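PDB 6XPJ: bacterial microcompartment shell protein CutR, which probably forms a minor, hexameric part of the shell of the choline-degrading bacterial microcompartment and may lend that shell heterogeneity and flexibility. Local coordinates for residues A29-A34 with G45-V50; I59-I64 with E97-Y102; G66-I71 with E93-D98; N70-F75 with M84-I89. The protein carries 1 engineered substitution. All coordinates share one frame; numbering follows the deposited sequence.

The four contacts fall within the circularly permuted BMC domain. Contact 1 comes first along the chain and ties the turn ahead of helix 33-39 to strand 46-53. Contacts 2 and 3 join the same two helices, 58-68 and 89-105, at successive levels, with centres about 8 Å apart. Contact 4 is the hairpin of strands 72-77 and 82-87, which lies between those helices in sequence. Its centre is about 9 Å from that of contact 1, and strands 46-53 and 82-87 are neighbours in one sheet. Phe85 joins the layers, touching Ser95, Leu96 and Ile99. Contacts 1 and 4 reach the second subunit; contacts 2 and 3 reach the third, so the domain meets two neighbours in the hexamer.

Contact 1: residues A29-A34 with G45-V50; sequences AAPIEA and GAIGVV. With SO4 (sulfate ion), chain G.
Pro31 meets Gly45 and Ile47 where strand 46-53 of the BMC domain begins. The proline ring crosses Ile47 at a slant, and its CG lies 3.8 Å from Ile47 CG1. Ile47 CG1 stands anti to its own carbonyl carbon (chi1 -69°), beside the backbone N, and this branch does the touching. The neighbouring ring atom Pro31 CD packs 3.3 Å from Gly45 O. That oxygen is held from elsewhere by the hydroxyl of Tyr36.

Ala29 adds a backbone approach. Its O takes a CA-H...O contact from Ala46 CA at 3.5 Å, and the angle at the hydrogen is a bent 121°. Ala46 CB lies equally near this oxygen. No conventional hydrogen bond joins the two segments, so the contact rests on van der Waals packing, part of it carbon against carbonyl oxygen, and on this CH contact.

The surroundings fix both sides. Backbone bonds tie Ala46 to Gly87 and Ile47 to Ile28, which sets the strand in the sheet. On the other side, Ile32 N is bonded to the carboxylate of Asp63 of the second subunit, so the turn also belongs to the subunit interface. Ile32 is the N-cap residue of helix 33-39. A sulfate ion, probably from the crystallisation liquor, sits at this helix start. Glu33 N points between two of its oxygens, 3.3 Å from O1 and 3.2 Å from O2.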
loop_
_atom_site.group_PDB
_atom_site.type_symbol
_atom_site.label_atom_id
_atom_site.label_comp_id
_atom_site.label_asym_id
_atom_site.label_seq_id
_atom_site.Cartn_x
_atom_site.Cartn_y
_atom_site.Cartn_z
ATOM N N ALA C 29 -17.674 22.712 -10.266
ATOM C CA ALA C 29 -18.210 23.543 -11.372
ATOM C C ALA C 29 -17.313 24.756 -11.579
ATOM O O ALA C 29 -17.088 25.151 -12.728
ATOM C CB ALA C 29 -19.612 23.985 -11.056
ATOM N N ALA C 30 -16.856 25.358 -10.487
ATOM C CA ALA C 30 -16.121 26.634 -10.512
ATOM C C ALA C 30 -14.994 26.553 -9.491
ATOM O O ALA C 30 -15.071 27.150 -8.416
ATOM C CB ALA C 30 -17.081 27.759 -10.216
ATOM N N PRO C 31 -13.918 25.792 -9.792
ATOM C CA PRO C 31 -12.809 25.615 -8.869
ATOM C C PRO C 31 -12.229 26.952 -8.396
ATOM O O PRO C 31 -12.112 27.901 -9.142
ATOM C CB PRO C 31 -11.743 24.847 -9.645
ATOM C CG PRO C 31 -12.581 24.087 -10.654
ATOM C CD PRO C 31 -13.685 25.042 -11.033
ATOM N N ILE C 32 -11.800 26.947 -7.152
ATOM C CA ILE C 32 -10.996 28.070 -6.610
ATOM C C ILE C 32 -9.621 28.073 -7.296
ATOM O O ILE C 32 -9.147 27.036 -7.803
ATOM C CB ILE C 32 -10.884 28.003 -5.079
ATOM C CG1 ILE C 32 -10.040 26.816 -4.604
ATOM C CG2 ILE C 32 -12.275 28.052 -4.457
ATOM C CD1 ILE C 32 -9.774 26.805 -3.103
ATOM N N GLU C 33 -8.969 29.227 -7.262
ATOM C CA GLU C 33 -7.668 29.406 -7.946
ATOM C C GLU C 33 -6.658 28.346 -7.466
ATOM O O GLU C 33 -5.933 27.769 -8.298
ATOM C CB GLU C 33 -7.177 30.835 -7.707
ATOM C CG GLU C 33 -8.001 31.881 -8.414
ATOM C CD GLU C 33 -7.966 31.741 -9.927
ATOM O OE1 GLU C 33 -6.976 32.197 -10.544
ATOM O OE2 GLU C 33 -8.898 31.123 -10.472
ATOM N N ALA C 34 -6.580 28.069 -6.161
ATOM C CA ALA C 34 -5.585 27.125 -5.595
ATOM C C ALA C 34 -5.769 25.698 -6.136
ATOM O O ALA C 34 -4.791 24.910 -6.226
ATOM C CB ALA C 34 -5.654 27.169 -4.089
ATOM N N GLY C 45 -13.082 26.978 -16.390
ATOM C CA GLY C 45 -13.907 25.795 -16.612
ATOM C C GLY C 45 -14.009 24.942 -15.363
ATOM O O GLY C 45 -13.404 25.233 -14.316
ATOM N N ALA C 46 -14.782 23.886 -15.495
ATOM C CA ALA C 46 -15.020 22.897 -14.446
ATOM C C ALA C 46 -13.903 21.852 -14.480
ATOM O O ALA C 46 -13.145 21.723 -15.498
ATOM C CB ALA C 46 -16.364 22.270 -14.664
ATOM N N ILE C 47 -13.792 21.131 -13.372
ATOM C CA ILE C 47 -12.872 19.972 -13.249
ATOM C C ILE C 47 -13.717 18.739 -12.967
ATOM O O ILE C 47 -14.553 18.783 -12.039
ATOM C CB ILE C 47 -11.829 20.226 -12.149
ATOM C CG1 ILE C 47 -10.872 21.336 -12.601
ATOM C CG2 ILE C 47 -11.117 18.936 -11.754
ATOM C CD1 ILE C 47 -9.961 20.985 -13.714
ATOM N N GLY C 48 -13.441 17.668 -13.701
ATOM C CA GLY C 48 -13.998 16.335 -13.434
ATOM C C GLY C 48 -12.979 15.464 -12.745
ATOM O O GLY C 48 -11.791 15.496 -13.144
ATOM N N VAL C 49 -13.400 14.710 -11.731
ATOM C CA VAL C 49 -12.548 13.844 -10.880
ATOM C C VAL C 49 -13.184 12.463 -10.806
ATOM O O VAL C 49 -14.366 12.362 -10.437
ATOM C CB VAL C 49 -12.374 14.430 -9.475
ATOM C CG1 VAL C 49 -11.290 13.656 -8.738
ATOM C CG2 VAL C 49 -12.065 15.926 -9.513
ATOM N N VAL C 50 -12.402 11.447 -11.138
ATOM C CA VAL C 50 -12.870 10.041 -11.138
ATOM C C VAL C 50 -11.925 9.191 -10.294
ATOM O O VAL C 50 -10.699 9.278 -10.447
ATOM C CB VAL C 50 -13.016 9.484 -12.560
ATOM C CG1 VAL C 50 -13.781 8.185 -12.517
ATOM C CG2 VAL C 50 -13.701 10.488 -13.484
HETATM S S SO4 G . -10.720 32.065 -5.396
HETATM O O1 SO4 G . -11.284 31.436 -6.561
HETATM O O2 SO4 G . -9.420 31.510 -5.131
HETATM O O3 SO4 G . -10.594 33.480 -5.633
HETATM O O4 SO4 G . -11.580 31.847 -4.260
#

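Contact 2: residues I59-I64 with E97-Y102; sequences IIAADI and EDILEY
Asp98 meets Ile64 at the start of the 97-102 segment, where helices 58-68 and 89-105 of the BMC domain pack together. The segment axes approach to 9.2 Å, with 128° between their N-to-C directions. Asp98 contributes its CB, 3.9 Å from Ile64 CG2. The same methyl rests on the helix backbone, 3.7 Å from Ile99 N.

Ile99 follows and serves two residues. Its CG1 branch runs beside the backbone N (chi1 -68°) and carries CD1 to within 3.6 Å of Ala61 O. Its other branch, CG2, lies 4.1 Å from Ala61 CB. The small alanine side chain allows the backbones to come near here, with Ala61 CA and Ile99 CA 5.8 Å apart.

One turn further on, Tyr102 turns its ring towards Ile64 and Ile60. Its CG is anti to the backbone N (chi1 175°). Ile64 and Tyr102 cross at about a right angle, and Ile64 CD1 comes within 3.3 Å of Tyr102 CD2. Ile60 CG2 reaches the ring further out, at CE2. Both methyls approach the ring obliquely.

The hydroxyl of Tyr102 bonds to Lys116 O of the third subunit. No hydrogen bond crosses between the two helical segments. Their hold on each other is therefore apolar, while the polar end of Tyr102 serves the subunit interface.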
loop_
_atom_site.group_PDB
_atom_site.type_symbol
_atom_site.label_atom_id
_atom_site.label_comp_id
_atom_site.label_asym_id
_atom_site.label_seq_id
_atom_site.Cartn_x
_atom_site.Cartn_y
_atom_site.Cartn_z
ATOM N N ILE C 59 -7.130 4.397 -17.599
ATOM C CA ILE C 59 -6.924 4.697 -19.045
ATOM C C ILE C 59 -8.233 4.491 -19.833
ATOM O O ILE C 59 -8.491 5.253 -20.767
ATOM C CB ILE C 59 -5.756 3.881 -19.612
ATOM C CG1 ILE C 59 -5.326 4.391 -20.987
ATOM C CG2 ILE C 59 -6.096 2.420 -19.679
ATOM C CD1 ILE C 59 -4.747 5.796 -20.960
ATOM N N ILE C 60 -9.071 3.541 -19.435
ATOM C CA ILE C 60 -10.351 3.283 -20.125
ATOM C C ILE C 60 -11.271 4.478 -19.890
ATOM O O ILE C 60 -11.910 4.962 -20.833
ATOM C CB ILE C 60 -10.985 1.989 -19.582
ATOM C CG1 ILE C 60 -10.093 0.786 -19.810
ATOM C CG2 ILE C 60 -12.366 1.789 -20.176
ATOM C CD1 ILE C 60 -10.558 -0.464 -19.066
ATOM N N ALA C 61 -11.342 4.968 -18.658
ATOM C CA ALA C 61 -12.203 6.116 -18.293
ATOM C C ALA C 61 -11.716 7.372 -18.997
ATOM O O ALA C 61 -12.551 8.112 -19.518
ATOM C CB ALA C 61 -12.266 6.315 -16.806
ATOM N N ALA C 62 -10.411 7.575 -19.117
ATOM C CA ALA C 62 -9.856 8.760 -19.802
ATOM C C ALA C 62 -10.246 8.722 -21.275
ATOM O O ALA C 62 -10.652 9.764 -21.838
ATOM C CB ALA C 62 -8.364 8.804 -19.651
ATOM N N ASP C 63 -10.165 7.549 -21.880
ATOM C CA ASP C 63 -10.527 7.398 -23.309
ATOM C C ASP C 63 -12.003 7.745 -23.523
ATOM O O ASP C 63 -12.358 8.470 -24.506
ATOM C CB ASP C 63 -10.202 5.988 -23.779
ATOM C CG ASP C 63 -10.561 5.782 -25.231
ATOM O OD1 ASP C 63 -9.748 6.213 -26.073
ATOM O OD2 ASP C 63 -11.598 5.188 -25.495
ATOM N N ILE C 64 -12.888 7.213 -22.689
ATOM C CA ILE C 64 -14.337 7.516 -22.798
ATOM C C ILE C 64 -14.534 9.012 -22.610
ATOM O O ILE C 64 -15.308 9.617 -23.393
ATOM C CB ILE C 64 -15.129 6.678 -21.797
ATOM C CG1 ILE C 64 -15.072 5.205 -22.153
ATOM C CG2 ILE C 64 -16.581 7.173 -21.671
ATOM C CD1 ILE C 64 -15.489 4.330 -21.035
ATOM N N GLU C 97 -20.879 11.377 -17.105
ATOM C CA GLU C 97 -22.064 10.525 -17.366
ATOM C C GLU C 97 -21.672 9.371 -18.288
ATOM O O GLU C 97 -22.084 8.221 -18.035
ATOM C CB GLU C 97 -23.132 11.351 -18.059
ATOM C CG GLU C 97 -23.816 12.354 -17.167
ATOM C CD GLU C 97 -24.562 13.425 -17.933
ATOM O OE1 GLU C 97 -25.295 14.180 -17.277
ATOM O OE2 GLU C 97 -24.413 13.515 -19.174
ATOM N N ASP C 98 -20.899 9.650 -19.335
ATOM C CA ASP C 98 -20.554 8.592 -20.311
ATOM C C ASP C 98 -19.659 7.560 -19.635
ATOM O O ASP C 98 -19.822 6.348 -19.879
ATOM C CB ASP C 98 -19.961 9.194 -21.579
ATOM C CG ASP C 98 -21.035 9.845 -22.454
ATOM O OD1 ASP C 98 -22.179 10.002 -21.995
ATOM O OD2 ASP C 98 -20.737 10.089 -23.628
ATOM N N ILE C 99 -18.729 7.990 -18.789
ATOM C CA ILE C 99 -17.909 7.039 -17.992
ATOM C C ILE C 99 -18.826 6.170 -17.125
ATOM O O ILE C 99 -18.660 4.954 -17.149
ATOM C CB ILE C 99 -16.864 7.769 -17.127
ATOM C CG1 ILE C 99 -15.779 8.422 -17.989
ATOM C CG2 ILE C 99 -16.254 6.844 -16.100
ATOM C CD1 ILE C 99 -14.949 9.425 -17.253
ATOM N N LEU C 100 -19.721 6.759 -16.341
ATOM C CA LEU C 100 -20.586 5.983 -15.423
ATOM C C LEU C 100 -21.444 5.006 -16.209
ATOM O O LEU C 100 -21.548 3.851 -15.794
ATOM C CB LEU C 100 -21.423 6.943 -14.582
ATOM C CG LEU C 100 -20.652 7.730 -13.525
ATOM C CD1 LEU C 100 -21.522 8.830 -12.940
ATOM C CD2 LEU C 100 -20.103 6.834 -12.433
ATOM N N GLU C 101 -22.024 5.445 -17.325
ATOM C CA GLU C 101 -22.945 4.573 -18.074
ATOM C C GLU C 101 -22.153 3.389 -18.659
ATOM O O GLU C 101 -22.654 2.268 -18.616
ATOM C CB GLU C 101 -23.643 5.354 -19.177
ATOM C CG GLU C 101 -24.681 6.319 -18.648
ATOM C CD GLU C 101 -25.292 7.234 -19.682
ATOM O OE1 GLU C 101 -25.188 6.948 -20.907
ATOM O OE2 GLU C 101 -25.850 8.285 -19.265
ATOM N N TYR C 102 -20.969 3.636 -19.207
ATOM C CA TYR C 102 -20.168 2.548 -19.806
ATOM C C TYR C 102 -19.794 1.555 -18.696
ATOM O O TYR C 102 -19.951 0.340 -18.848
ATOM C CB TYR C 102 -18.910 3.074 -20.501
ATOM C CG TYR C 102 -18.053 1.932 -20.985
ATOM C CD1 TYR C 102 -18.352 1.256 -22.151
ATOM C CD2 TYR C 102 -16.996 1.462 -20.221
ATOM C CE1 TYR C 102 -17.607 0.163 -22.567
ATOM C CE2 TYR C 102 -16.261 0.364 -20.614
ATOM C CZ TYR C 102 -16.577 -0.304 -21.778
ATOM O OH TYR C 102 -15.814 -1.371 -22.165
#

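Contact 3: residues G66-I71 with E93-D98; sequences GAAANI and ETSLED. Engineered in segment 66-71: Ala67 (natural residue Lys).
Ser95 OG lies beside its backbone N, anti to the carbonyl carbon (chi1 -69°), and this turns it towards Ala69 and Ile71. In Thr94 the CG2 methyl is the branch anti to the backbone N, while OG1 lies beside that N (chi1 -66°). The methyl therefore faces Ala68 and Ala69, and OG1 bonds to Gln90 O in its own helix. Here the end of helix 58-68 packs on helix 89-105, two helices of the BMC domain.

Ser95 is the central residue. Its OG touches Ala69 CB at 3.4 Å. The two branches of Ile71 also reach it, and both CG1 and CG2 lie 3.7 Å from Ser95 OG. These are contacts of carbon with the hydroxyl oxygen, not hydrogen bonds. The hydroxyl bonds to Ala65 O, just before the 66-71 segment; Ser91 O is a weaker alternative for the same proton. The bond to Ala65 ties helix 89-105 to the last turn of helix 58-68.

Ala69 is the first residue to leave helical backbone angles, and Asn70 then centres an inverse gamma turn. The chain passes from helix towards strand 72-77 while Ala69 CB still faces Thr94 and Ser95. Thr94 CG2 lies 3.7 Å from Ala68 O and 4.2 Å from Ala69 CB. Ala67, an engineered residue in place of the natural Lys, packs on Ile32 of the third subunit. At the far end of the contact Ala68 CB sits against the carboxylate of Asp98, 3.2 Å from OD2.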
loop_
_atom_site.group_PDB
_atom_site.type_symbol
_atom_site.label_atom_id
_atom_site.label_comp_id
_atom_site.label_asym_id
_atom_site.label_seq_id
_atom_site.Cartn_x
_atom_site.Cartn_y
_atom_site.Cartn_z
ATOM N N GLY C 66 -12.595 11.670 -23.080
ATOM C CA GLY C 66 -12.110 12.456 -24.234
ATOM C C GLY C 66 -12.912 12.204 -25.491
ATOM O O GLY C 66 -13.085 13.170 -26.306
ATOM N N ALA C 67 -13.479 11.012 -25.656
ATOM C CA ALA C 67 -14.312 10.680 -26.845
ATOM C C ALA C 67 -15.714 11.299 -26.680
ATOM O O ALA C 67 -16.379 11.528 -27.715
ATOM C CB ALA C 67 -14.407 9.201 -27.061
ATOM N N ALA C 68 -16.175 11.522 -25.440
ATOM C CA ALA C 68 -17.583 11.878 -25.111
ATOM C C ALA C 68 -17.879 13.359 -25.379
ATOM O O ALA C 68 -19.064 13.706 -25.673
ATOM C CB ALA C 68 -17.868 11.542 -23.663
ATOM N N ALA C 69 -16.896 14.233 -25.191
ATOM C CA ALA C 69 -17.115 15.691 -25.125
ATOM C C ALA C 69 -15.776 16.379 -25.319
ATOM O O ALA C 69 -14.744 15.683 -25.246
ATOM C CB ALA C 69 -17.713 16.053 -23.784
ATOM N N ASN C 70 -15.812 17.691 -25.532
ATOM C CA ASN C 70 -14.603 18.526 -25.720
ATOM C C ASN C 70 -14.009 18.848 -24.344
ATOM O O ASN C 70 -14.284 19.910 -23.775
ATOM C CB ASN C 70 -14.923 19.803 -26.483
ATOM C CG ASN C 70 -13.695 20.653 -26.719
ATOM O OD1 ASN C 70 -12.566 20.178 -26.581
ATOM N ND2 ASN C 70 -13.911 21.915 -27.053
ATOM N N ILE C 71 -13.204 17.945 -23.841
ATOM C CA ILE C 71 -12.537 18.103 -22.528
ATOM C C ILE C 71 -11.033 18.010 -22.786
ATOM O O ILE C 71 -10.602 17.504 -23.851
ATOM C CB ILE C 71 -13.071 17.096 -21.479
ATOM C CG1 ILE C 71 -12.915 15.640 -21.916
ATOM C CG2 ILE C 71 -14.521 17.413 -21.085
ATOM C CD1 ILE C 71 -11.659 14.986 -21.456
ATOM N N GLU C 93 -19.664 17.318 -17.344
ATOM C CA GLU C 93 -20.768 16.426 -16.907
ATOM C C GLU C 93 -21.026 15.327 -17.948
ATOM O O GLU C 93 -21.286 14.156 -17.553
ATOM C CB GLU C 93 -22.032 17.223 -16.632
ATOM C CG GLU C 93 -21.894 18.139 -15.462
ATOM C CD GLU C 93 -23.168 18.836 -15.030
ATOM O OE1 GLU C 93 -23.122 19.497 -13.987
ATOM O OE2 GLU C 93 -24.187 18.702 -15.729
ATOM N N THR C 94 -21.061 15.656 -19.254
ATOM C CA THR C 94 -21.303 14.666 -20.324
ATOM C C THR C 94 -20.258 13.560 -20.215
ATOM O O THR C 94 -20.611 12.376 -20.266
ATOM C CB THR C 94 -21.288 15.308 -21.717
ATOM O OG1 THR C 94 -22.423 16.179 -21.733
ATOM C CG2 THR C 94 -21.350 14.291 -22.837
ATOM N N SER C 95 -18.986 13.932 -20.055
ATOM C CA SER C 95 -17.888 12.947 -19.974
ATOM C C SER C 95 -18.069 12.061 -18.731
ATOM O O SER C 95 -17.875 10.858 -18.820
ATOM C CB SER C 95 -16.545 13.619 -19.981
ATOM O OG SER C 95 -16.282 14.199 -21.266
ATOM N N LEU C 96 -18.405 12.653 -17.583
ATOM C CA LEU C 96 -18.605 11.858 -16.351
ATOM C C LEU C 96 -19.776 10.902 -16.553
ATOM O O LEU C 96 -19.679 9.747 -16.153
ATOM C CB LEU C 96 -18.862 12.815 -15.197
ATOM C CG LEU C 96 -17.652 13.604 -14.723
ATOM C CD1 LEU C 96 -18.080 14.640 -13.717
ATOM C CD2 LEU C 96 -16.597 12.677 -14.122
ATOM N N GLU C 97 -20.879 11.377 -17.105
ATOM C CA GLU C 97 -22.064 10.525 -17.366
ATOM C C GLU C 97 -21.672 9.371 -18.288
ATOM O O GLU C 97 -22.084 8.221 -18.035
ATOM C CB GLU C 97 -23.132 11.351 -18.059
ATOM C CG GLU C 97 -23.816 12.354 -17.167
ATOM C CD GLU C 97 -24.562 13.425 -17.933
ATOM O OE1 GLU C 97 -25.295 14.180 -17.277
ATOM O OE2 GLU C 97 -24.413 13.515 -19.174
ATOM N N ASP C 98 -20.899 9.650 -19.335
ATOM C CA ASP C 98 -20.554 8.592 -20.311
ATOM C C ASP C 98 -19.659 7.560 -19.635
ATOM O O ASP C 98 -19.822 6.348 -19.879
ATOM C CB ASP C 98 -19.961 9.194 -21.579
ATOM C CG ASP C 98 -21.035 9.845 -22.454
ATOM O OD1 ASP C 98 -22.179 10.002 -21.995
ATOM O OD2 ASP C 98 -20.737 10.089 -23.628
#

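Contact 4: residues N70-F75 with M84-I89; sequences NIDICF and MFSGDI
Met84 runs beside Phe75, the two side chains pointing the same way from one face of the hairpin formed by strands 72-77 and 82-87. Met84 CB lies 3.6 Å from Phe75 CE2. CG comes closer, 3.4 Å from Phe75 CZ. SD makes a Met-aromatic contact, 4.6 Å from the ring centroid and oblique to the ring. The terminal CE still touches, 3.6 Å from Phe75 CZ. The chain is extended beyond CG (chi2 -170°), which keeps SD and CE beside the CE2 and CZ end of the ring. Met84 N lies over one face of the Phe75 ring, towards its rim. Arg78 of the second subunit makes a cation-pi contact with Phe75 and also packs on Met84.

The backbones hold this pair through a classic beta bulge. Cys74 and Phe75 both face Met84, and their N atoms reach Met84 O from the same face of its carbonyl plane. Met84 N returns a bond to Phe75 O. Asp72 and Ser86 form a hydrogen-bonded antiparallel pair. The bond from Asp72 N to Ser86 O is 2.9 Å long and nearly straight, at 169°. A water also bridges Asp72 OD2 and Ser86 OG.

Phe85 points to the other face, where its CB meets Ile71 CD1 at 3.8 Å and Ile73 CD1 at 4.1 Å. Past the strands, a second water links Asn70 O with Asp88 N and OD1. Asp88 is the N-cap of helix 89-105, and its OD1 is also bonded to Ser91 OG. The hairpin thus combines backbone bonds, apolar packing on both faces and two water bridges.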
loop_
_atom_site.group_PDB
_atom_site.type_symbol
_atom_site.label_atom_id
_atom_site.label_comp_id
_atom_site.label_asym_id
_atom_site.label_seq_id
_atom_site.Cartn_x
_atom_site.Cartn_y
_atom_site.Cartn_z
ATOM N N ASN C 70 -15.812 17.691 -25.532
ATOM C CA ASN C 70 -14.603 18.526 -25.720
ATOM C C ASN C 70 -14.009 18.848 -24.344
ATOM O O ASN C 70 -14.284 19.910 -23.775
ATOM C CB ASN C 70 -14.923 19.803 -26.483
ATOM C CG ASN C 70 -13.695 20.653 -26.719
ATOM O OD1 ASN C 70 -12.566 20.178 -26.581
ATOM N ND2 ASN C 70 -13.911 21.915 -27.053
ATOM N N ILE C 71 -13.204 17.945 -23.841
ATOM C CA ILE C 71 -12.537 18.103 -22.528
ATOM C C ILE C 71 -11.033 18.010 -22.786
ATOM O O ILE C 71 -10.602 17.504 -23.851
ATOM C CB ILE C 71 -13.071 17.096 -21.479
ATOM C CG1 ILE C 71 -12.915 15.640 -21.916
ATOM C CG2 ILE C 71 -14.521 17.413 -21.085
ATOM C CD1 ILE C 71 -11.659 14.986 -21.456
ATOM N N ASP C 72 -10.257 18.519 -21.841
ATOM C CA ASP C 72 -8.786 18.395 -21.813
ATOM C C ASP C 72 -8.452 17.473 -20.639
ATOM O O ASP C 72 -8.821 17.810 -19.514
ATOM C CB ASP C 72 -8.153 19.772 -21.634
ATOM C CG ASP C 72 -8.390 20.707 -22.805
ATOM O OD1 ASP C 72 -8.297 20.244 -23.941
ATOM O OD2 ASP C 72 -8.651 21.893 -22.555
ATOM N N ILE C 73 -7.763 16.375 -20.912
ATOM C CA ILE C 73 -7.304 15.446 -19.851
ATOM C C ILE C 73 -6.198 16.151 -19.063
ATOM O O ILE C 73 -5.205 16.608 -19.675
ATOM C CB ILE C 73 -6.854 14.096 -20.426
ATOM C CG1 ILE C 73 -7.987 13.362 -21.146
ATOM C CG2 ILE C 73 -6.250 13.250 -19.311
ATOM C CD1 ILE C 73 -9.004 12.739 -20.224
ATOM N N CYS C 74 -6.337 16.203 -17.745
ATOM C CA CYS C 74 -5.327 16.800 -16.831
ATOM C C CYS C 74 -4.303 15.704 -16.515
ATOM O O CYS C 74 -3.092 15.907 -16.712
ATOM C CB CYS C 74 -5.944 17.339 -15.546
ATOM S SG CYS C 74 -7.288 18.532 -15.784
ATOM N N PHE C 75 -4.766 14.543 -16.058
ATOM C CA PHE C 75 -3.873 13.381 -15.889
ATOM C C PHE C 75 -4.705 12.104 -15.904
ATOM O O PHE C 75 -5.915 12.113 -15.651
ATOM C CB PHE C 75 -3.030 13.530 -14.621
ATOM C CG PHE C 75 -3.852 13.473 -13.367
ATOM C CD1 PHE C 75 -4.322 12.264 -12.889
ATOM C CD2 PHE C 75 -4.153 14.624 -12.655
ATOM C CE1 PHE C 75 -5.121 12.208 -11.758
ATOM C CE2 PHE C 75 -4.926 14.565 -11.512
ATOM C CZ PHE C 75 -5.413 13.352 -11.068
ATOM N N MET C 84 -8.440 13.023 -13.922
ATOM C CA MET C 84 -8.980 14.390 -13.821
ATOM C C MET C 84 -8.944 15.037 -15.199
ATOM O O MET C 84 -7.997 14.807 -15.981
ATOM C CB MET C 84 -8.230 15.208 -12.771
ATOM C CG MET C 84 -8.532 14.715 -11.339
ATOM S SD MET C 84 -7.927 15.794 -10.008
ATOM C CE MET C 84 -7.761 14.634 -8.654
ATOM N N PHE C 85 -9.955 15.831 -15.499
ATOM C CA PHE C 85 -10.039 16.522 -16.800
ATOM C C PHE C 85 -10.772 17.835 -16.588
ATOM O O PHE C 85 -11.387 18.052 -15.541
ATOM C CB PHE C 85 -10.686 15.609 -17.843
ATOM C CG PHE C 85 -12.004 14.986 -17.466
ATOM C CD1 PHE C 85 -13.189 15.660 -17.667
ATOM C CD2 PHE C 85 -12.055 13.676 -16.976
ATOM C CE1 PHE C 85 -14.395 15.085 -17.330
ATOM C CE2 PHE C 85 -13.273 13.101 -16.649
ATOM C CZ PHE C 85 -14.441 13.808 -16.833
ATOM N N SER C 86 -10.677 18.707 -17.582
ATOM C CA SER C 86 -11.250 20.060 -17.484
ATOM C C SER C 86 -12.053 20.367 -18.740
ATOM O O SER C 86 -11.819 19.759 -19.767
ATOM C CB SER C 86 -10.126 21.060 -17.290
ATOM O OG SER C 86 -9.317 21.024 -18.442
ATOM N N GLY C 87 -12.958 21.320 -18.628
ATOM C CA GLY C 87 -13.732 21.809 -19.770
ATOM C C GLY C 87 -14.887 22.623 -19.272
ATOM O O GLY C 87 -14.993 22.848 -18.066
ATOM N N ASP C 88 -15.754 23.067 -20.171
ATOM C CA ASP C 88 -16.980 23.758 -19.712
ATOM C C ASP C 88 -17.837 22.768 -18.904
ATOM O O ASP C 88 -17.691 21.523 -19.088
ATOM C CB ASP C 88 -17.742 24.336 -20.892
ATOM C CG ASP C 88 -18.267 23.237 -21.781
ATOM O OD1 ASP C 88 -17.517 22.789 -22.656
ATOM O OD2 ASP C 88 -19.403 22.793 -21.546
ATOM N N ILE C 89 -18.681 23.266 -18.005
ATOM C CA ILE C 89 -19.433 22.398 -17.061
ATOM C C ILE C 89 -20.213 21.341 -17.838
ATOM O O ILE C 89 -20.186 20.178 -17.429
ATOM C CB ILE C 89 -20.328 23.225 -16.122
ATOM C CG1 ILE C 89 -19.515 24.220 -15.295
ATOM C CG2 ILE C 89 -21.140 22.303 -15.224
ATOM C CD1 ILE C 89 -20.326 25.377 -14.750
HETATM O O HOH W 1 -15.103 22.259 -22.923
HETATM O O HOH W 2 -10.241 22.687 -20.566
#